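Side-chain contacts in glutathione S-transferase (Acinetobacter baumannii, PDB 4MP4), which belongs to the glutathione transferase family and probably conjugates glutathione to electrophilic substrates: residues V26-E30 with K31-F35; R102-Q105 with A106-S110; G161-I165 with V166-L170. One frame throughout, in Å; residues are numbered along the deposited sequence.

How the interactions relate
The three contacts follow one another along the chain, all local, and none nests in or crosses another. Interaction 1, in the thioredoxin-like N-terminal domain, closes the turn by which helix 19-30 ends and the chain heads for strand 36-40. Interaction 2 lies within helix 95-110 of the all-helical C-terminal domain, one flank of which meets the second subunit. Interaction 3 starts helix 165-178 from the loop before it, and links the other two: W163 and I165 pack on V26 and E30 of interaction 1, whereas V166 and E169 meet I104, Q105 and L108 of interaction 2. Interactions 1 and 2 do not touch.

Interaction 1: V26-E30 with K31-F35; sequences VGLHE and KQIPF
L28 sets one methyl squarely over the ring of F35: CD1 lies 3.6 Å from the ring centroid and only 3° off the normal, a CH-pi contact over the centre of one face. Its CB meets the same ring further out, 3.4 Å from F35 CE1. The other branch of L28 turns to a different neighbour, CD2 lying 4.1 Å from I33 CG2, so the forked end of the leucine serves both residues. F35 also meets H29 in an offset edge-to-face pair, ring planes 76° apart, the edge of F35 directed at the imidazole face and H29 NE2 3.6 Å from F35 CZ. The first torsion of F35 (chi1 67°), which places CG between the backbone N and the carbonyl carbon, folds the ring back against the helix. These side chains close round a Schellman motif, in which Q32, the first residue past helix 19-30, takes positive phi, I33 N returns to L28 O in a nearly straight bond of 3.1 Å, and Q32 N makes the second, weak return bond to H29 O. Beyond this turn I33 and F35 pack on strand 8-13, in the sheet of the thioredoxin-like domain. K31 N binds G27 O over 3.1 Å, the last regular helical bond. The alkyl chain of K31 passes over the G27 carbonyl, CG 3.4 Å from G27 O, before bending away to place its ammonium between E82 and the backbone oxygens of Y85 and T88.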
loop_
_atom_site.group_PDB
_atom_site.type_symbol
_atom_site.label_atom_id
_atom_site.label_comp_id
_atom_site.label_asym_id
_atom_site.label_seq_id
_atom_site.Cartn_x
_atom_site.Cartn_y
_atom_site.Cartn_z
ATOM N N VAL A 26 15.143 9.107 0.554
ATOM C CA VAL A 26 15.915 8.512 1.646
ATOM C C VAL A 26 16.473 7.152 1.219
ATOM O O VAL A 26 17.661 6.867 1.410
ATOM C CB VAL A 26 15.115 8.398 2.976
ATOM C CG1 VAL A 26 15.881 7.552 4.005
ATOM C CG2 VAL A 26 14.784 9.790 3.540
ATOM N N GLY A 27 15.618 6.339 0.598
ATOM C CA GLY A 27 16.027 5.042 0.090
ATOM C C GLY A 27 17.182 5.093 -0.894
ATOM O O GLY A 27 18.114 4.308 -0.801
ATOM N N LEU A 28 17.115 6.010 -1.850
ATOM C CA LEU A 28 18.191 6.172 -2.823
ATOM C C LEU A 28 19.511 6.542 -2.146
ATOM O O LEU A 28 20.529 5.919 -2.406
ATOM C CB LEU A 28 17.811 7.213 -3.876
ATOM C CG LEU A 28 16.665 6.828 -4.826
ATOM C CD1 LEU A 28 16.006 8.077 -5.439
ATOM C CD2 LEU A 28 17.197 5.915 -5.923
ATOM N N HIS A 29 19.484 7.538 -1.263
ATOM C CA HIS A 29 20.689 7.961 -0.561
ATOM C C HIS A 29 21.311 6.886 0.326
ATOM O O HIS A 29 22.522 6.730 0.348
ATOM C CB HIS A 29 20.439 9.247 0.234
ATOM C CG HIS A 29 20.577 10.486 -0.587
ATOM N ND1 HIS A 29 21.798 11.026 -0.916
ATOM C CD2 HIS A 29 19.645 11.278 -1.170
ATOM C CE1 HIS A 29 21.617 12.101 -1.662
ATOM N NE2 HIS A 29 20.317 12.278 -1.826
ATOM N N GLU A 30 20.488 6.151 1.059
ATOM C CA GLU A 30 20.983 5.017 1.841
ATOM C C GLU A 30 21.657 3.941 0.960
ATOM O O GLU A 30 22.708 3.410 1.311
ATOM C CB GLU A 30 19.848 4.413 2.660
ATOM C CG GLU A 30 19.306 5.334 3.762
ATOM C CD GLU A 30 20.159 5.312 5.018
ATOM O OE1 GLU A 30 20.114 6.293 5.794
ATOM O OE2 GLU A 30 20.878 4.307 5.232
ATOM N N LYS A 31 21.061 3.633 -0.189
ATOM C CA LYS A 31 21.622 2.633 -1.091
ATOM C C LYS A 31 22.781 3.192 -1.914
ATOM O O LYS A 31 23.384 2.486 -2.725
ATOM C CB LYS A 31 20.540 2.087 -2.026
ATOM C CG LYS A 31 19.487 1.228 -1.330
ATOM C CD LYS A 31 18.412 0.780 -2.309
ATOM C CE LYS A 31 18.844 -0.446 -3.084
ATOM N NZ LYS A 31 19.127 -1.524 -2.101
ATOM N N GLN A 32 23.078 4.467 -1.703
ATOM C CA GLN A 32 24.091 5.169 -2.482
ATOM C C GLN A 32 23.918 4.977 -3.983
ATOM O O GLN A 32 24.860 4.651 -4.692
ATOM C CB GLN A 32 25.496 4.786 -2.029
ATOM C CG GLN A 32 25.768 5.181 -0.587
ATOM C CD GLN A 32 27.218 5.002 -0.187
ATOM O OE1 GLN A 32 27.705 3.880 -0.065
ATOM N NE2 GLN A 32 27.917 6.112 0.016
ATOM N N ILE A 33 22.694 5.188 -4.453
ATOM C CA ILE A 33 22.417 5.232 -5.875
ATOM C C ILE A 33 22.427 6.683 -6.331
ATOM O O ILE A 33 21.743 7.522 -5.754
ATOM C CB ILE A 33 21.062 4.592 -6.182
ATOM C CG1 ILE A 33 21.082 3.125 -5.749
ATOM C CG2 ILE A 33 20.716 4.739 -7.645
ATOM C CD1 ILE A 33 19.717 2.506 -5.612
ATOM N N PRO A 34 23.233 6.994 -7.351
ATOM C CA PRO A 34 23.268 8.376 -7.828
ATOM C C PRO A 34 22.013 8.637 -8.625
ATOM O O PRO A 34 21.568 7.740 -9.345
ATOM C CB PRO A 34 24.500 8.397 -8.735
ATOM C CG PRO A 34 24.655 6.986 -9.185
ATOM C CD PRO A 34 24.179 6.125 -8.073
ATOM N N PHE A 35 21.444 9.829 -8.493
ATOM C CA PHE A 35 20.189 10.140 -9.168
ATOM C C PHE A 35 19.996 11.632 -9.217
ATOM O O PHE A 35 20.613 12.362 -8.448
ATOM C CB PHE A 35 19.001 9.500 -8.434
ATOM C CG PHE A 35 18.737 10.084 -7.068
ATOM C CD1 PHE A 35 19.443 9.652 -5.969
ATOM C CD2 PHE A 35 17.771 11.062 -6.889
ATOM C CE1 PHE A 35 19.193 10.188 -4.707
ATOM C CE2 PHE A 35 17.517 11.594 -5.638
ATOM C CZ PHE A 35 18.227 11.151 -4.546
#

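Interaction 2: R102-Q105 with A106-S110; sequences RQIQ and AWLRS
L108 N donates to I104 O over 2.8 Å, and the bonds from A106 to R102, W107 to Q103 and R109 to Q105 continue the same i to i+4 alpha-helical pattern. The side chains that meet lie one turn apart. I104 points CG2 down the helix, since chi1 of -57° keeps CG1 beside the backbone N and leaves CG2 anti to it, and this methyl comes to 4.2 Å from L108 CD1. The same methyl is 4.3 Å from W107 CE3, so it touches both the leucine and the benzene part of the indole. L108 CG rests 3.2 Å from I104 O, while that oxygen also lies at the indole edge, 3.9 Å from W107 CE3. I104 and W107 continue onto helix 135-151, and L108 faces helix 165-178. The indole NE1 is held by D111. Q105 extends from another side, its amide NE2 bonded to E169 and Y91. R102 forms salt bridges with E79 and with E83 of the second subunit. Helix 95-110 thus pairs an apolar stripe facing the helical bundle with a polar flank at the dimer interface, as in the C-terminal domain of dimeric glutathione transferases.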
loop_
_atom_site.group_PDB
_atom_site.type_symbol
_atom_site.label_atom_id
_atom_site.label_comp_id
_atom_site.label_asym_id
_atom_site.label_seq_id
_atom_site.Cartn_x
_atom_site.Cartn_y
_atom_site.Cartn_z
ATOM N N ARG A 102 7.289 -4.721 5.951
ATOM C CA ARG A 102 6.318 -4.431 4.891
ATOM C C ARG A 102 4.930 -4.188 5.456
ATOM O O ARG A 102 4.169 -3.385 4.932
ATOM C CB ARG A 102 6.273 -5.562 3.862
ATOM C CG ARG A 102 7.503 -5.610 2.955
ATOM C CD ARG A 102 7.335 -6.639 1.855
ATOM N NE ARG A 102 8.527 -6.732 1.021
ATOM C CZ ARG A 102 9.259 -7.829 0.873
ATOM N NH1 ARG A 102 8.915 -8.955 1.481
ATOM N NH2 ARG A 102 10.324 -7.809 0.093
ATOM N N GLN A 103 4.603 -4.873 6.545
ATOM C CA GLN A 103 3.299 -4.698 7.163
ATOM C C GLN A 103 3.116 -3.305 7.787
ATOM O O GLN A 103 2.095 -2.637 7.563
ATOM C CB GLN A 103 3.052 -5.797 8.181
ATOM C CG GLN A 103 1.960 -5.501 9.185
ATOM C CD GLN A 103 1.994 -6.500 10.331
ATOM O OE1 GLN A 103 2.340 -7.655 10.136
ATOM N NE2 GLN A 103 1.659 -6.054 11.526
ATOM N N ILE A 104 4.106 -2.882 8.569
ATOM C CA ILE A 104 4.099 -1.558 9.185
ATOM C C ILE A 104 4.066 -0.450 8.125
ATOM O O ILE A 104 3.279 0.500 8.228
ATOM C CB ILE A 104 5.294 -1.376 10.161
ATOM C CG1 ILE A 104 5.257 -2.468 11.228
ATOM C CG2 ILE A 104 5.258 -0.011 10.802
ATOM C CD1 ILE A 104 3.845 -2.634 11.915
ATOM N N GLN A 105 4.899 -0.599 7.099
ATOM C CA GLN A 105 4.877 0.272 5.924
ATOM C C GLN A 105 3.496 0.346 5.230
ATOM O O GLN A 105 3.052 1.431 4.843
ATOM C CB GLN A 105 5.933 -0.186 4.920
ATOM C CG GLN A 105 6.109 0.735 3.742
ATOM C CD GLN A 105 7.208 0.265 2.808
ATOM O OE1 GLN A 105 7.051 -0.724 2.094
ATOM N NE2 GLN A 105 8.329 0.968 2.813
ATOM N N ALA A 106 2.829 -0.790 5.057
ATOM C CA ALA A 106 1.553 -0.775 4.369
ATOM C C ALA A 106 0.526 -0.062 5.236
ATOM O O ALA A 106 -0.291 0.746 4.766
ATOM C CB ALA A 106 1.108 -2.182 4.013
ATOM N N TRP A 107 0.626 -0.334 6.524
ATOM C CA TRP A 107 -0.269 0.203 7.524
ATOM C C TRP A 107 -0.151 1.725 7.654
ATOM O O TRP A 107 -1.165 2.437 7.663
ATOM C CB TRP A 107 0.014 -0.503 8.845
ATOM C CG TRP A 107 -0.706 0.074 9.976
ATOM C CD1 TRP A 107 -2.057 0.055 10.196
ATOM C CD2 TRP A 107 -0.124 0.775 11.078
ATOM N NE1 TRP A 107 -2.347 0.701 11.382
ATOM C CE2 TRP A 107 -1.181 1.149 11.931
ATOM C CE3 TRP A 107 1.182 1.124 11.408
ATOM C CZ2 TRP A 107 -0.954 1.853 13.107
ATOM C CZ3 TRP A 107 1.400 1.826 12.570
ATOM C CH2 TRP A 107 0.335 2.185 13.405
ATOM N N LEU A 108 1.084 2.223 7.742
ATOM C CA LEU A 108 1.340 3.667 7.715
ATOM C C LEU A 108 0.788 4.334 6.460
ATOM O O LEU A 108 0.284 5.454 6.525
ATOM C CB LEU A 108 2.847 3.968 7.797
ATOM C CG LEU A 108 3.566 3.566 9.080
ATOM C CD1 LEU A 108 5.077 3.690 8.915
ATOM C CD2 LEU A 108 3.039 4.403 10.251
ATOM N N ARG A 109 0.908 3.668 5.313
ATOM C CA ARG A 109 0.439 4.235 4.039
ATOM C C ARG A 109 -1.079 4.361 3.960
ATOM O O ARG A 109 -1.585 5.365 3.472
ATOM C CB ARG A 109 0.929 3.403 2.849
ATOM C CG ARG A 109 0.291 3.777 1.501
ATOM C CD ARG A 109 0.889 5.045 0.935
ATOM N NE ARG A 109 0.176 5.578 -0.229
ATOM C CZ ARG A 109 -0.833 6.453 -0.167
ATOM N NH1 ARG A 109 -1.305 6.879 1.007
ATOM N NH2 ARG A 109 -1.389 6.890 -1.289
ATOM N N SER A 110 -1.795 3.355 4.462
ATOM C CA SER A 110 -3.226 3.221 4.212
ATOM C C SER A 110 -4.155 3.403 5.405
ATOM O O SER A 110 -5.309 3.799 5.232
ATOM C CB SER A 110 -3.517 1.860 3.587
ATOM O OG SER A 110 -3.023 1.836 2.259
#

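Interaction 3: G161-I165 with V166-L170; sequences GSWSI and VDAEL
D167 reaches back to the residue before the helix, where its OD2 accepts the S164 N-H at 2.9 Å, nearly along the C-O axis. S164-I165-V166-D167 has the Ser-X-X-Asp form of the N-capping box familiar in glutathione transferases, but here the carboxylate half is the one made: S164 OG stays 4.2 Å from D167 N. That N-H goes instead to S164 O, at 2.8 Å and from above the carbonyl plane. The first torsion of D167 (chi1 -69°), with CG beside its own backbone N, turns the carboxylate toward the loop. The indole of W163 runs antiparallel alongside D167, its plane 36° from the carboxylate and its NE1 3.8 Å from D167 CB, and W163 CZ2 extends to within 4.3 Å of A168 CB, the residue pair of a hydrophobic staple. E169 N then bonds to I165 O over 3.2 Å as the helix gets under way. Further out, Y191 OH and L159 N grip the second carboxylate oxygen, fixing its rotation, while R198 and F158 meet the indole. A water joins the loop to the cap: it accepts a hydrogen bond from S164 OG at 2.7 Å and donates to S162 O and, at 2.5 Å, to D167 OD2.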
loop_
_atom_site.group_PDB
_atom_site.type_symbol
_atom_site.label_atom_id
_atom_site.label_comp_id
_atom_site.label_asym_id
_atom_site.label_seq_id
_atom_site.Cartn_x
_atom_site.Cartn_y
_atom_site.Cartn_z
ATOM N N GLY A 161 16.214 -3.950 14.750
ATOM C CA GLY A 161 17.621 -4.181 15.041
ATOM C C GLY A 161 18.453 -3.037 14.510
ATOM O O GLY A 161 18.778 -2.084 15.226
ATOM N N SER A 162 18.778 -3.118 13.229
ATOM C CA SER A 162 19.454 -2.023 12.559
ATOM C C SER A 162 18.462 -1.195 11.756
ATOM O O SER A 162 17.317 -1.582 11.555
ATOM C CB SER A 162 20.575 -2.551 11.658
ATOM O OG SER A 162 20.094 -3.514 10.744
ATOM N N TRP A 163 18.917 -0.045 11.302
ATOM C CA TRP A 163 18.078 0.866 10.560
ATOM C C TRP A 163 17.401 0.221 9.340
ATOM O O TRP A 163 18.009 -0.565 8.623
ATOM C CB TRP A 163 18.913 2.065 10.124
ATOM C CG TRP A 163 18.078 3.090 9.457
ATOM C CD1 TRP A 163 17.405 4.120 10.059
ATOM C CD2 TRP A 163 17.790 3.184 8.061
ATOM N NE1 TRP A 163 16.729 4.850 9.120
ATOM C CE2 TRP A 163 16.939 4.297 7.882
ATOM C CE3 TRP A 163 18.159 2.430 6.942
ATOM C CZ2 TRP A 163 16.457 4.686 6.636
ATOM C CZ3 TRP A 163 17.681 2.817 5.694
ATOM C CH2 TRP A 163 16.839 3.936 5.555
ATOM N N SER A 164 16.133 0.549 9.120
ATOM C CA SER A 164 15.466 0.246 7.856
ATOM C C SER A 164 14.629 1.437 7.425
ATOM O O SER A 164 14.338 2.327 8.231
ATOM C CB SER A 164 14.578 -0.989 7.976
ATOM O OG SER A 164 13.694 -0.865 9.062
ATOM N N ILE A 165 14.228 1.454 6.157
ATOM C CA ILE A 165 13.476 2.591 5.617
ATOM C C ILE A 165 12.198 2.860 6.450
ATOM O O ILE A 165 11.660 3.975 6.449
ATOM C CB ILE A 165 13.146 2.367 4.112
ATOM C CG1 ILE A 165 12.666 3.651 3.427
ATOM C CG2 ILE A 165 12.149 1.253 3.943
ATOM C CD1 ILE A 165 13.693 4.760 3.418
ATOM N N VAL A 166 11.742 1.850 7.192
ATOM C CA VAL A 166 10.512 1.977 7.954
ATOM C C VAL A 166 10.750 2.853 9.190
ATOM O O VAL A 166 9.808 3.468 9.722
ATOM C CB VAL A 166 9.897 0.591 8.330
ATOM C CG1 VAL A 166 8.545 0.773 8.994
ATOM C CG2 VAL A 166 9.722 -0.268 7.104
ATOM N N ASP A 167 12.006 2.935 9.641
ATOM C CA ASP A 167 12.312 3.867 10.729
ATOM C C ASP A 167 12.016 5.293 10.268
ATOM O O ASP A 167 11.412 6.095 11.006
ATOM C CB ASP A 167 13.755 3.747 11.235
ATOM C CG ASP A 167 14.019 2.423 11.966
ATOM O OD1 ASP A 167 13.463 2.222 13.089
ATOM O OD2 ASP A 167 14.798 1.592 11.412
ATOM N N ALA A 168 12.401 5.589 9.030
ATOM C CA ALA A 168 12.218 6.929 8.492
ATOM C C ALA A 168 10.720 7.224 8.294
ATOM O O ALA A 168 10.266 8.361 8.493
ATOM C CB ALA A 168 13.008 7.109 7.194
ATOM N N GLU A 169 9.959 6.191 7.940
ATOM C CA GLU A 169 8.528 6.346 7.677
ATOM C C GLU A 169 7.748 6.549 8.980
ATOM O O GLU A 169 6.815 7.352 9.034
ATOM C CB GLU A 169 7.969 5.141 6.910
ATOM C CG GLU A 169 8.587 4.904 5.539
ATOM C CD GLU A 169 8.267 3.505 4.973
ATOM O OE1 GLU A 169 7.790 2.651 5.740
ATOM O OE2 GLU A 169 8.492 3.256 3.770
ATOM N N LEU A 170 8.132 5.813 10.024
ATOM C CA LEU A 170 7.473 5.910 11.318
ATOM C C LEU A 170 7.780 7.253 11.965
ATOM O O LEU A 170 6.882 7.921 12.473
ATOM C CB LEU A 170 7.911 4.766 12.244
ATOM C CG LEU A 170 7.300 4.752 13.655
ATOM C CD1 LEU A 170 5.781 4.537 13.616
ATOM C CD2 LEU A 170 7.948 3.682 14.511
HETATM O O HOH W 1 14.679 -0.900 11.622
#